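PDB 7B04: nitrite oxidoreductase subunit A from Kuenenia stuttgartiensis, which belongs to the molybdopterin oxidoreductase family and holds, in a single large chain, an iron/sulfur cluster, two MD1 groups and a molybdenum atom. Local coordinates for residues B[87-92]-B[117-122]; B[122-127]-B[927-932]; B[128-133]-B[727-732]; B[680-685]-B[695-700]. All coordinates share one frame; numbering follows the deposited sequence.

Contact 1 (B[87-92]-B[117-122]). With SF4 (iron/sulfur cluster), chain C.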
# COMPACT_ATOMS: atom_id res chain seq x y z
N MET B 87 -9.27 -18.15 -2.86
CA MET B 87 -10.31 -17.10 -2.96
C MET B 87 -9.96 -15.82 -2.23
O MET B 87 -10.14 -14.77 -2.78
CB MET B 87 -11.61 -17.65 -2.39
CG MET B 87 -12.02 -18.89 -3.07
SD MET B 87 -12.83 -18.55 -4.58
CE MET B 87 -13.76 -17.10 -4.13
N ARG B 88 -9.48 -15.93 -1.02
CA ARG B 88 -9.13 -14.75 -0.21
C ARG B 88 -8.04 -15.13 0.76
O ARG B 88 -7.54 -16.22 0.68
CB ARG B 88 -10.34 -14.20 0.54
CG ARG B 88 -11.02 -15.20 1.46
CD ARG B 88 -12.27 -14.66 2.10
NE ARG B 88 -13.07 -15.69 2.71
CZ ARG B 88 -13.97 -16.37 2.05
NH1 ARG B 88 -14.68 -17.30 2.63
NH2 ARG B 88 -14.16 -16.11 0.79
N VAL B 89 -7.66 -14.20 1.61
CA VAL B 89 -6.58 -14.43 2.60
C VAL B 89 -6.95 -13.73 3.89
O VAL B 89 -7.86 -12.93 3.89
CB VAL B 89 -5.28 -13.87 2.05
CG1 VAL B 89 -5.07 -12.47 2.50
CG2 VAL B 89 -4.09 -14.72 2.39
N GLU B 90 -6.33 -14.12 4.99
CA GLU B 90 -6.57 -13.40 6.25
C GLU B 90 -5.37 -13.58 7.15
O GLU B 90 -4.57 -14.45 6.90
CB GLU B 90 -7.79 -13.91 6.99
CG GLU B 90 -8.23 -12.98 8.10
CD GLU B 90 -9.60 -13.19 8.68
OE1 GLU B 90 -9.75 -12.99 9.85
OE2 GLU B 90 -10.49 -13.54 7.94
N GLN B 91 -5.23 -12.71 8.13
CA GLN B 91 -4.13 -12.88 9.07
C GLN B 91 -4.31 -14.18 9.84
O GLN B 91 -5.42 -14.68 10.03
CB GLN B 91 -4.07 -11.71 10.05
CG GLN B 91 -3.66 -10.39 9.45
CD GLN B 91 -4.83 -9.63 8.88
OE1 GLN B 91 -5.96 -10.13 8.85
NE2 GLN B 91 -4.58 -8.40 8.45
N ASN B 92 -3.18 -14.74 10.27
CA ASN B 92 -3.23 -16.01 10.99
C ASN B 92 -3.57 -15.82 12.46
O ASN B 92 -4.09 -16.76 13.08
CB ASN B 92 -1.90 -16.74 10.85
CG ASN B 92 -2.06 -18.24 10.91
OD1 ASN B 92 -3.17 -18.76 10.89
ND2 ASN B 92 -0.94 -18.96 10.97
N LYS B 117 -1.58 -5.19 0.32
CA LYS B 117 -1.06 -5.93 -0.82
C LYS B 117 -1.07 -7.43 -0.54
O LYS B 117 -1.19 -8.24 -1.47
CB LYS B 117 0.34 -5.45 -1.16
CG LYS B 117 0.42 -3.96 -1.44
CD LYS B 117 1.85 -3.47 -1.43
CE LYS B 117 2.37 -3.29 -0.02
NZ LYS B 117 1.71 -2.16 0.69
N GLY B 118 -0.93 -7.82 0.73
CA GLY B 118 -1.07 -9.22 1.08
C GLY B 118 -2.45 -9.76 0.76
O GLY B 118 -2.59 -10.91 0.33
N TYR B 119 -3.48 -8.94 0.96
CA TYR B 119 -4.85 -9.38 0.72
C TYR B 119 -5.17 -9.55 -0.76
O TYR B 119 -6.07 -10.33 -1.10
CB TYR B 119 -5.85 -8.39 1.33
CG TYR B 119 -6.17 -8.69 2.78
CD1 TYR B 119 -5.42 -9.60 3.50
CD2 TYR B 119 -7.23 -8.08 3.42
CE1 TYR B 119 -5.71 -9.88 4.82
CE2 TYR B 119 -7.52 -8.36 4.73
CZ TYR B 119 -6.76 -9.26 5.43
OH TYR B 119 -7.05 -9.55 6.74
N THR B 120 -4.45 -8.87 -1.65
CA THR B 120 -4.74 -8.93 -3.08
C THR B 120 -3.68 -9.70 -3.86
O THR B 120 -3.55 -9.52 -5.07
CB THR B 120 -4.91 -7.52 -3.66
OG1 THR B 120 -3.63 -6.93 -3.88
CG2 THR B 120 -5.73 -6.66 -2.72
N PHE B 121 -2.89 -10.55 -3.18
CA PHE B 121 -1.85 -11.29 -3.88
C PHE B 121 -2.43 -12.29 -4.87
O PHE B 121 -1.83 -12.56 -5.92
CB PHE B 121 -0.96 -12.02 -2.89
CG PHE B 121 0.13 -12.81 -3.55
CD1 PHE B 121 0.97 -12.22 -4.48
CD2 PHE B 121 0.29 -14.15 -3.27
CE1 PHE B 121 1.96 -12.94 -5.09
CE2 PHE B 121 1.28 -14.89 -3.88
CZ PHE B 121 2.11 -14.28 -4.80
N HIS B 122 -3.59 -12.86 -4.56
CA HIS B 122 -4.23 -13.83 -5.46
C HIS B 122 -4.71 -13.17 -6.74
O HIS B 122 -4.84 -13.85 -7.76
CB HIS B 122 -5.37 -14.55 -4.76
CG HIS B 122 -6.47 -13.63 -4.28
ND1 HIS B 122 -6.29 -12.73 -3.24
CD2 HIS B 122 -7.76 -13.50 -4.68
CE1 HIS B 122 -7.42 -12.09 -3.03
NE2 HIS B 122 -8.32 -12.53 -3.89
FE1 SF4 C . 4.37 -7.40 3.13
FE2 SF4 C . 2.97 -9.66 2.50
FE3 SF4 C . 1.65 -7.45 3.44
FE4 SF4 C . 3.24 -8.91 5.12
S1 SF4 C . 1.34 -9.61 4.08
S2 SF4 C . 3.18 -6.64 4.92
S3 SF4 C . 4.90 -9.54 3.70
S4 SF4 C . 2.81 -7.62 1.48

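Contact 2 (B[122-127]-B[927-932])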
# COMPACT_ATOMS: atom_id res chain seq x y z
N HIS B 122 -3.59 -12.86 -4.56
CA HIS B 122 -4.23 -13.83 -5.46
C HIS B 122 -4.71 -13.17 -6.74
O HIS B 122 -4.84 -13.85 -7.76
CB HIS B 122 -5.37 -14.55 -4.76
CG HIS B 122 -6.47 -13.63 -4.28
ND1 HIS B 122 -6.29 -12.73 -3.24
CD2 HIS B 122 -7.76 -13.50 -4.68
CE1 HIS B 122 -7.42 -12.09 -3.03
NE2 HIS B 122 -8.32 -12.53 -3.89
N ARG B 123 -5.01 -11.87 -6.69
CA ARG B 123 -5.32 -11.16 -7.93
C ARG B 123 -4.13 -11.14 -8.87
O ARG B 123 -4.30 -11.06 -10.10
CB ARG B 123 -5.75 -9.73 -7.60
CG ARG B 123 -7.22 -9.50 -7.77
CD ARG B 123 -7.54 -9.34 -9.24
NE ARG B 123 -8.95 -9.59 -9.53
CZ ARG B 123 -9.80 -8.63 -9.84
NH1 ARG B 123 -11.08 -8.92 -10.04
NH2 ARG B 123 -9.39 -7.38 -9.88
N ARG B 124 -2.93 -11.23 -8.33
CA ARG B 124 -1.73 -11.34 -9.15
C ARG B 124 -1.48 -12.79 -9.54
O ARG B 124 -0.94 -13.07 -10.61
CB ARG B 124 -0.52 -10.79 -8.39
CG ARG B 124 -0.56 -9.33 -8.06
CD ARG B 124 0.63 -9.02 -7.18
NE ARG B 124 1.87 -9.19 -7.93
CZ ARG B 124 3.08 -9.27 -7.37
NH1 ARG B 124 4.16 -9.44 -8.13
NH2 ARG B 124 3.21 -9.19 -6.05
N VAL B 125 -1.87 -13.71 -8.66
CA VAL B 125 -1.64 -15.13 -8.90
C VAL B 125 -2.44 -15.60 -10.11
O VAL B 125 -1.92 -16.28 -11.00
CB VAL B 125 -2.00 -15.93 -7.63
CG1 VAL B 125 -1.94 -17.41 -7.92
CG2 VAL B 125 -1.07 -15.56 -6.49
N TYR B 126 -3.72 -15.23 -10.17
CA TYR B 126 -4.56 -15.54 -11.32
C TYR B 126 -4.75 -14.34 -12.23
O TYR B 126 -5.83 -14.11 -12.77
CB TYR B 126 -5.91 -16.08 -10.87
CG TYR B 126 -5.87 -17.23 -9.90
CD1 TYR B 126 -5.65 -18.53 -10.34
CD2 TYR B 126 -6.05 -17.02 -8.54
CE1 TYR B 126 -5.62 -19.59 -9.45
CE2 TYR B 126 -6.02 -18.07 -7.64
CZ TYR B 126 -5.80 -19.36 -8.10
OH TYR B 126 -5.77 -20.40 -7.21
N GLY B 127 -3.69 -13.56 -12.46
CA GLY B 127 -3.83 -12.29 -13.14
C GLY B 127 -3.37 -12.30 -14.58
O GLY B 127 -2.79 -13.28 -15.08
N ALA B 927 2.07 -2.63 -8.20
CA ALA B 927 2.02 -1.33 -8.86
C ALA B 927 1.07 -1.36 -10.04
O ALA B 927 0.65 -0.30 -10.52
CB ALA B 927 3.41 -0.91 -9.34
N VAL B 928 0.74 -2.55 -10.53
CA VAL B 928 -0.11 -2.71 -11.70
C VAL B 928 -1.36 -3.53 -11.43
O VAL B 928 -2.27 -3.52 -12.26
CB VAL B 928 0.68 -3.33 -12.87
CG1 VAL B 928 0.70 -4.85 -12.76
CG2 VAL B 928 0.08 -2.91 -14.13
N THR B 929 -1.43 -4.23 -10.30
CA THR B 929 -2.63 -4.97 -9.93
C THR B 929 -3.81 -4.03 -9.80
O THR B 929 -3.76 -3.07 -9.03
CB THR B 929 -2.38 -5.71 -8.62
OG1 THR B 929 -1.18 -6.46 -8.74
CG2 THR B 929 -3.55 -6.64 -8.31
N ASP B 930 -4.89 -4.33 -10.54
CA ASP B 930 -5.97 -3.37 -10.72
C ASP B 930 -6.45 -2.78 -9.39
O ASP B 930 -6.56 -1.56 -9.25
CB ASP B 930 -7.13 -4.02 -11.47
CG ASP B 930 -7.64 -5.27 -10.79
OD1 ASP B 930 -7.06 -5.67 -9.76
OD2 ASP B 930 -8.62 -5.85 -11.29
N TRP B 931 -6.73 -3.63 -8.41
CA TRP B 931 -7.28 -3.15 -7.14
C TRP B 931 -6.34 -2.16 -6.47
O TRP B 931 -6.76 -1.06 -6.07
CB TRP B 931 -7.57 -4.33 -6.21
CG TRP B 931 -8.79 -5.11 -6.61
CD1 TRP B 931 -9.74 -4.74 -7.51
CD2 TRP B 931 -9.17 -6.40 -6.13
NE1 TRP B 931 -10.70 -5.72 -7.61
CE2 TRP B 931 -10.37 -6.75 -6.77
CE3 TRP B 931 -8.62 -7.30 -5.21
CZ2 TRP B 931 -11.03 -7.96 -6.53
CZ3 TRP B 931 -9.27 -8.50 -4.97
CH2 TRP B 931 -10.46 -8.81 -5.63
N ASN B 932 -5.06 -2.51 -6.35
CA ASN B 932 -4.10 -1.59 -5.75
C ASN B 932 -3.76 -0.45 -6.70
O ASN B 932 -3.44 0.66 -6.25
CB ASN B 932 -2.82 -2.34 -5.35
CG ASN B 932 -3.08 -3.42 -4.32
OD1 ASN B 932 -2.96 -4.61 -4.60
ND2 ASN B 932 -3.45 -3.00 -3.11

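Contact 3 (B[128-133]-B[727-732])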
# COMPACT_ATOMS: atom_id res chain seq x y z
N PRO B 128 -3.63 -11.20 -15.29
CA PRO B 128 -3.30 -11.12 -16.72
C PRO B 128 -1.86 -10.77 -17.02
O PRO B 128 -1.46 -10.79 -18.19
CB PRO B 128 -4.25 -10.02 -17.21
CG PRO B 128 -4.39 -9.12 -16.03
CD PRO B 128 -4.33 -10.00 -14.81
N TYR B 129 -1.06 -10.43 -16.00
CA TYR B 129 0.34 -10.06 -16.18
C TYR B 129 1.26 -11.22 -15.86
O TYR B 129 2.49 -11.06 -15.87
CB TYR B 129 0.68 -8.85 -15.30
CG TYR B 129 -0.34 -7.74 -15.41
CD1 TYR B 129 -0.44 -6.97 -16.57
CD2 TYR B 129 -1.22 -7.47 -14.37
CE1 TYR B 129 -1.37 -5.96 -16.68
CE2 TYR B 129 -2.16 -6.45 -14.47
CZ TYR B 129 -2.23 -5.70 -15.62
OH TYR B 129 -3.16 -4.70 -15.73
N ARG B 130 0.69 -12.38 -15.57
CA ARG B 130 1.42 -13.55 -15.12
C ARG B 130 2.32 -14.14 -16.20
O ARG B 130 1.95 -14.19 -17.38
CB ARG B 130 0.42 -14.61 -14.66
CG ARG B 130 1.05 -15.74 -13.90
CD ARG B 130 1.30 -15.33 -12.48
NE ARG B 130 2.31 -16.18 -11.87
CZ ARG B 130 2.03 -17.22 -11.09
NH1 ARG B 130 3.01 -17.94 -10.58
NH2 ARG B 130 0.77 -17.52 -10.83
N LEU B 131 3.51 -14.58 -15.79
CA LEU B 131 4.35 -15.39 -16.67
C LEU B 131 3.77 -16.79 -16.75
O LEU B 131 3.38 -17.38 -15.74
CB LEU B 131 5.78 -15.44 -16.15
CG LEU B 131 6.74 -14.32 -16.54
CD1 LEU B 131 8.10 -14.54 -15.91
CD2 LEU B 131 6.85 -14.22 -18.05
N ARG B 132 3.72 -17.34 -17.96
CA ARG B 132 3.07 -18.63 -18.18
C ARG B 132 4.00 -19.73 -18.66
O ARG B 132 3.68 -20.91 -18.46
CB ARG B 132 1.92 -18.49 -19.18
CG ARG B 132 0.86 -17.48 -18.79
CD ARG B 132 -0.30 -17.51 -19.76
NE ARG B 132 0.14 -17.33 -21.14
CZ ARG B 132 0.38 -16.14 -21.70
NH1 ARG B 132 0.22 -15.03 -20.99
NH2 ARG B 132 0.77 -16.06 -22.96
N TYR B 133 5.13 -19.39 -19.26
CA TYR B 133 6.02 -20.37 -19.86
C TYR B 133 7.36 -19.70 -20.14
O TYR B 133 7.42 -18.47 -20.24
CB TYR B 133 5.42 -20.94 -21.16
CG TYR B 133 4.78 -19.89 -22.05
CD1 TYR B 133 3.41 -19.65 -22.00
CD2 TYR B 133 5.55 -19.13 -22.92
CE1 TYR B 133 2.83 -18.69 -22.81
CE2 TYR B 133 4.98 -18.17 -23.73
CZ TYR B 133 3.62 -17.95 -23.67
OH TYR B 133 3.04 -16.99 -24.48
N PRO B 727 0.94 -25.29 -9.43
CA PRO B 727 1.34 -24.18 -10.32
C PRO B 727 0.28 -23.90 -11.37
O PRO B 727 -0.17 -24.79 -12.10
CB PRO B 727 2.64 -24.68 -10.94
CG PRO B 727 3.20 -25.61 -9.92
CD PRO B 727 2.01 -26.30 -9.31
N VAL B 728 -0.11 -22.63 -11.46
CA VAL B 728 -1.16 -22.22 -12.39
C VAL B 728 -0.68 -22.38 -13.83
O VAL B 728 -1.45 -22.79 -14.71
CB VAL B 728 -1.59 -20.77 -12.09
CG1 VAL B 728 -2.82 -20.42 -12.88
CG2 VAL B 728 -1.86 -20.60 -10.61
N TYR B 729 0.59 -22.08 -14.08
CA TYR B 729 1.15 -22.23 -15.42
C TYR B 729 2.42 -23.07 -15.38
O TYR B 729 2.75 -23.66 -14.34
CB TYR B 729 1.41 -20.86 -16.03
CG TYR B 729 0.18 -19.96 -16.09
CD1 TYR B 729 -0.78 -20.13 -17.07
CD2 TYR B 729 -0.01 -18.95 -15.15
CE1 TYR B 729 -1.90 -19.32 -17.13
CE2 TYR B 729 -1.13 -18.13 -15.20
CZ TYR B 729 -2.07 -18.32 -16.19
OH TYR B 729 -3.18 -17.51 -16.25
N GLU B 730 3.16 -23.11 -16.49
CA GLU B 730 4.36 -23.95 -16.61
C GLU B 730 5.52 -23.29 -15.88
O GLU B 730 6.44 -22.71 -16.47
CB GLU B 730 4.69 -24.19 -18.08
CG GLU B 730 5.76 -25.24 -18.30
CD GLU B 730 6.05 -25.48 -19.76
OE1 GLU B 730 5.48 -24.77 -20.61
OE2 GLU B 730 6.85 -26.40 -20.07
N SER B 731 5.48 -23.39 -14.55
CA SER B 731 6.49 -22.78 -13.69
C SER B 731 7.23 -23.85 -12.89
O SER B 731 6.73 -24.96 -12.68
CB SER B 731 5.87 -21.76 -12.73
OG SER B 731 5.08 -22.40 -11.75
N LYS B 732 8.44 -23.50 -12.46
CA LYS B 732 9.28 -24.35 -11.64
C LYS B 732 9.72 -23.56 -10.42
O LYS B 732 9.60 -22.34 -10.37
CB LYS B 732 10.52 -24.86 -12.39
CG LYS B 732 10.26 -25.83 -13.52
CD LYS B 732 11.59 -26.36 -14.06
CE LYS B 732 11.40 -27.23 -15.30
NZ LYS B 732 10.69 -28.50 -14.99

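Contact 4 (B[680-685]-B[695-700]). With MD1 (phosphoric acid 4-(2-amino-4-oxo-3,4,5,6,-tetrahydro-pteridin-6-yl)-2-hydroxy-3,4-dimercapto-but-3-en-yl ester guanylate ester), chain D.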
# COMPACT_ATOMS: atom_id res chain seq x y z
N THR B 680 14.55 -14.35 -13.90
CA THR B 680 13.57 -15.24 -13.31
C THR B 680 12.50 -14.41 -12.62
O THR B 680 12.81 -13.47 -11.87
CB THR B 680 14.22 -16.17 -12.29
OG1 THR B 680 15.14 -17.03 -12.97
CG2 THR B 680 13.17 -16.99 -11.60
N ASP B 681 11.24 -14.72 -12.89
CA ASP B 681 10.15 -13.93 -12.33
C ASP B 681 8.85 -14.72 -12.43
O ASP B 681 8.81 -15.85 -12.95
CB ASP B 681 10.04 -12.57 -13.02
CG ASP B 681 9.28 -11.57 -12.19
OD1 ASP B 681 8.46 -11.98 -11.34
OD2 ASP B 681 9.54 -10.36 -12.36
N ILE B 682 7.78 -14.12 -11.90
CA ILE B 682 6.44 -14.68 -11.96
C ILE B 682 5.51 -13.85 -12.83
O ILE B 682 4.41 -14.32 -13.16
CB ILE B 682 5.84 -14.84 -10.54
CG1 ILE B 682 5.68 -13.47 -9.89
CG2 ILE B 682 6.72 -15.74 -9.69
CD1 ILE B 682 4.89 -13.50 -8.60
N GLU B 683 5.92 -12.64 -13.21
CA GLU B 683 5.13 -11.76 -14.05
C GLU B 683 6.02 -11.18 -15.14
O GLU B 683 7.25 -11.14 -15.00
CB GLU B 683 4.52 -10.60 -13.24
CG GLU B 683 3.15 -10.87 -12.63
CD GLU B 683 2.77 -9.82 -11.60
OE1 GLU B 683 3.68 -9.25 -10.95
OE2 GLU B 683 1.56 -9.54 -11.45
N ILE B 684 5.40 -10.73 -16.22
CA ILE B 684 6.13 -10.01 -17.27
C ILE B 684 6.28 -8.56 -16.81
O ILE B 684 5.29 -7.84 -16.66
CB ILE B 684 5.43 -10.13 -18.63
CG1 ILE B 684 6.25 -9.48 -19.74
CG2 ILE B 684 3.98 -9.62 -18.59
CD1 ILE B 684 5.85 -9.94 -21.13
N THR B 685 7.52 -8.14 -16.55
CA THR B 685 7.77 -6.94 -15.75
C THR B 685 8.36 -5.77 -16.52
O THR B 685 8.61 -4.72 -15.90
CB THR B 685 8.67 -7.29 -14.57
OG1 THR B 685 9.79 -8.06 -15.04
CG2 THR B 685 7.90 -8.08 -13.54
N PHE B 695 12.27 -16.86 -17.16
CA PHE B 695 12.01 -18.16 -16.54
C PHE B 695 10.87 -18.03 -15.54
O PHE B 695 11.03 -17.35 -14.51
CB PHE B 695 13.26 -18.70 -15.85
CG PHE B 695 14.40 -18.94 -16.79
CD1 PHE B 695 14.43 -20.08 -17.57
CD2 PHE B 695 15.43 -18.03 -16.89
CE1 PHE B 695 15.48 -20.31 -18.44
CE2 PHE B 695 16.48 -18.25 -17.76
CZ PHE B 695 16.51 -19.39 -18.54
N PRO B 696 9.71 -18.63 -15.81
CA PRO B 696 8.57 -18.51 -14.88
C PRO B 696 8.83 -19.34 -13.63
O PRO B 696 9.03 -20.55 -13.69
CB PRO B 696 7.39 -19.06 -15.69
CG PRO B 696 8.02 -19.98 -16.68
CD PRO B 696 9.36 -19.40 -17.01
N ALA B 697 8.84 -18.66 -12.49
CA ALA B 697 9.03 -19.29 -11.19
C ALA B 697 7.70 -19.44 -10.46
O ALA B 697 6.70 -18.81 -10.80
CB ALA B 697 10.00 -18.47 -10.34
N ASN B 698 7.71 -20.29 -9.45
CA ASN B 698 6.54 -20.48 -8.61
C ASN B 698 6.43 -19.34 -7.61
O ASN B 698 7.43 -18.94 -6.99
CB ASN B 698 6.63 -21.81 -7.87
CG ASN B 698 6.26 -22.99 -8.75
OD1 ASN B 698 5.36 -22.90 -9.58
ND2 ASN B 698 6.93 -24.12 -8.55
N SER B 699 5.23 -18.80 -7.45
CA SER B 699 5.00 -17.77 -6.45
C SER B 699 5.00 -18.40 -5.06
O SER B 699 5.15 -19.62 -4.90
CB SER B 699 3.69 -17.03 -6.73
OG SER B 699 2.58 -17.90 -6.60
N TRP B 700 4.82 -17.57 -4.03
CA TRP B 700 4.91 -18.08 -2.66
C TRP B 700 3.81 -19.08 -2.35
O TRP B 700 3.96 -19.88 -1.42
CB TRP B 700 4.86 -16.93 -1.65
CG TRP B 700 5.78 -15.81 -1.97
CD1 TRP B 700 7.14 -15.87 -2.13
CD2 TRP B 700 5.42 -14.44 -2.17
NE1 TRP B 700 7.64 -14.62 -2.41
CE2 TRP B 700 6.60 -13.72 -2.44
CE3 TRP B 700 4.20 -13.75 -2.14
CZ2 TRP B 700 6.60 -12.36 -2.69
CZ3 TRP B 700 4.21 -12.39 -2.38
CH2 TRP B 700 5.39 -11.71 -2.65
PB MD1 D . 13.40 -4.82 -6.36
O3B MD1 D . 11.77 -4.66 -6.18
O1B MD1 D . 13.71 -4.84 -7.84
O2B MD1 D . 13.83 -6.13 -5.74
O3A MD1 D . 14.24 -3.60 -5.64
C10 MD1 D . 13.69 -2.81 -4.63
C11 MD1 D . 14.17 -1.34 -4.79
O11 MD1 D . 13.05 -0.51 -5.58
C12 MD1 D . 14.48 -0.80 -3.61
S12 MD1 D . 14.15 -1.75 -2.10
C13 MD1 D . 15.13 0.60 -3.39
S13 MD1 D . 15.41 1.01 -1.64
C14 MD1 D . 15.52 1.61 -4.36
N15 MD1 D . 14.46 2.79 -4.18
C16 MD1 D . 14.40 3.74 -5.22
C15 MD1 D . 13.64 5.00 -5.00
O14 MD1 D . 13.12 5.20 -3.96
N17 MD1 D . 13.55 6.02 -6.09
C17 MD1 D . 14.23 5.76 -7.45
N16 MD1 D . 14.14 6.75 -8.51
N18 MD1 D . 15.00 4.48 -7.69
C20 MD1 D . 15.11 3.49 -6.65
N8 MD1 D . 15.83 2.32 -6.93
C7 MD1 D . 15.84 1.20 -5.78
PA MD1 D . 10.69 -5.82 -6.65
O1A MD1 D . 9.44 -5.73 -5.81
O2A MD1 D . 10.36 -5.58 -8.09
O5' MD1 D . 11.29 -7.35 -6.58
C5' MD1 D . 10.36 -8.38 -6.73
C4' MD1 D . 10.35 -8.91 -8.21
O4' MD1 D . 10.48 -10.46 -8.21
C1' MD1 D . 9.04 -10.99 -8.49
N9 MD1 D . 8.65 -12.05 -7.51
C4 MD1 D . 9.29 -13.20 -7.54
N3 MD1 D . 10.39 -13.69 -8.41
C2 MD1 D . 10.92 -15.04 -8.21
N2 MD1 D . 11.99 -15.51 -9.06
N1 MD1 D . 10.38 -15.90 -7.19
C6 MD1 D . 9.32 -15.42 -6.36
O6 MD1 D . 8.87 -16.13 -5.52
C5 MD1 D . 8.77 -14.00 -6.57
N7 MD1 D . 7.81 -13.32 -5.96
C8 MD1 D . 7.73 -12.10 -6.54
C2' MD1 D . 8.27 -9.98 -8.40
O2' MD1 D . 7.18 -10.09 -9.36
C3' MD1 D . 9.22 -8.68 -8.77
O3' MD1 D . 9.37 -8.58 -10.21

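Contact 1 (B[87-92]-B[117-122])
Y119 lays one face of its ring against the backbone of V89, with V89 O 3.8 Å above the ring plane and displaced toward the rim. CG1 of V89 also touches the backbone just before Y119, 3.6 Å from G118 O. At the far end of the ring Y119 OH donates a hydrogen bond to Q91 OE1, near the ring plane; the 2.4 Å between Y119 OH and Q91 OE1 is very short, and the exact length is doubtful. Q91 reaches the hydroxyl by a bend about its CB-CG bond (chi2 87°), its chain crossing Y119 at about a right angle with the amide turned 65° from the ring. E90 runs alongside Y119 in the same direction, E90 CG 3.9 Å from Y119 OH, while its carboxylate makes salt bridges to R257 and R241 of subunit B. R257 of subunit B also has a cation-pi contact with Y119, and its NH1 hydrogen-bonds V89 O. Toward the start of segment 87-92 the H122 ring turns one face to the strand, R88 CA standing 4.2 Å above its plane, toward the rim. There M87 and R88 form a classic beta bulge opposite F80. G118 belongs to the pocket of the iron/sulfur cluster, G118 N standing 3.8 Å from FE3. Thus strand 85-91, an outer strand of the antiparallel sheet with 76-82 and 61-66, rests on the short helices 116-119 and 121-125; G118 of helix 116-119 borders the cluster, and residues of subunit B touch E90 and Y119.

Contact 2 (B[122-127]-B[927-932])
T929 faces two successive arginines of helix 121-125. Its CG2, 3.9 Å from R123 CB, packs on the root of one side chain, while OG1 lies beside CG of R124, whose chain crosses T929 at about a right angle. The guanidinium of R124 goes on past this contact to Q925, E683 and MD1. T929 holds the N-cap position of helix 930-935, but its side chain makes no capping bond. D930, in the first turn, forms a salt bridge with R123 through OD2 and NH2; these two atoms are modelled too close, so their exact placing is doubtful. The carboxylate comes to the edge of the guanidinium, their planes 43° apart. R123 is thus held at its edge by D930 and over one face by the next residue, a salt bridge combined with a stacked cation-pi contact, at a junction of three subunits: R123 NH1 has a second salt bridge to D193 of subunit C. W931, which packs on K46 of subunit B, covers one face of the R123 guanidinium. The two groups lie flat on each other, planes 30° apart, in an off-centre cation-pi contact that puts CZ of R123 4.1 Å from the centroid of the W931 six-membered ring. A bend at chi2 (-78°) folds R123 back over the indole, and its CG adds a CH-pi contact, 3.7 Å from that same centroid of W931. W931 CZ3 also approaches H122 NE2, obliquely, to 4.3 Å.

Contact 3 (B[128-133]-B[727-732])
E730 N donates to R132 O over 3.0 Å, the one hydrogen bond between these two irregular segments. The bond is bent, with 138° at the hydrogen, and the donor stands 29° from the carbonyl plane. E730 is the centre of an inverse gamma turn, closed by a weak bond from S731 N to Y729 O; the turn presents E730 N to the 128-133 loop on the way from helix 121-125 to strand 135-137. Y729, the first residue of the turn, is touched by two arginines. R132 CG sits over the middle of one ring face, a CH-pi contact with 3.6 Å from that carbon to the centroid of Y729. V728 CG1 of the same segment lies against the opposite face, toward the rim. R130 meets the ring obliquely through CG, 3.5 Å from Y729 CE2. Because the chain of R130 then bends at chi2 (80°), its guanidinium leaves Y729, standing nearly perpendicular to the ring, and is gripped by E702, V125 O and I682 O. R130 NH2 passes V728 CG2 at 4.1 Å. Two more polar ends are held outside the segments: Y729 OH by H200 O of subunit C, and E730 by a salt bridge to R171. At the border of the contact the carboxylate of E730 lies beside Y133, with OE1 3.9 Å from CB of that tyrosine.

Contact 4 (B[680-685]-B[695-700])
Two neighbouring parallel strands of the seven-stranded mixed sheet, 676-681 and 693-696, end together here at the guanosine part of MD1, T680 paired with F695 and D681 with P696. Both backbone polar atoms of D681 bond to the neighbouring strand and its continuation: D681 N donates to F695 O at 3.1 Å, and A697 N donates to D681 O at 2.8 Å, both nearly straight. CA-H...O contacts from T680 CA to F695 O and from P696 CA to D681 O accompany these bonds. T680 and F695 point to one face of the sheet, where T680 OG1 lies beside F695 CB and is bonded to W650. D681 and P696 point to the other. An acidic residue at the C-terminal end of a parallel strand, holding a ribose by both hydroxyls, is an arrangement familiar from Rossmann-like nucleotide sites. With CG anti to the backbone N (chi1 -160°), D681 brings its carboxylate to the two ribose hydroxyls: OD1 accepts from MD1 O2' at 3.0 Å and OD2 from MD1 O3' at 2.8 Å. OD1 also accepts from I682 N, at a length too short to trust, and weakly from E683 N, which would help to orient the carboxylate. Beside it I682 bridges strand end and base, its CG2 3.3 Å from A697 O and its CD1 3.8 Å from MD1 C8. A697 CB and T680 CG2 touch each other at 3.7 Å and both approach MD1 N2. W700 comes obliquely to the imidazole side of the base, W700 CZ2 3.6 Å from MD1 N7.

How the contacts relate
The four contacts form a connected run from the iron/sulfur cluster to the guanosine end of one of the two MD1 groups. Contacts 1 and 2 share H122 and helix 121-125, their centres about 11 Å apart, and T120 OG1 probably bonds N932 OD1 between them. Contact 2 reaches contact 4 through the salt bridge of R124 NH1 to E683 OE1 (2.9 Å), beside MD1, and reaches contact 3 where V928 CG1 packs on Y129 CD2. Contacts 3 and 4 are the closest pair, centres about 7 Å apart, joined by L131 N to I682 O at 2.8 Å. F121 packs on W700, tying contact 1 to contact 4 although their centres lie about 19 Å apart.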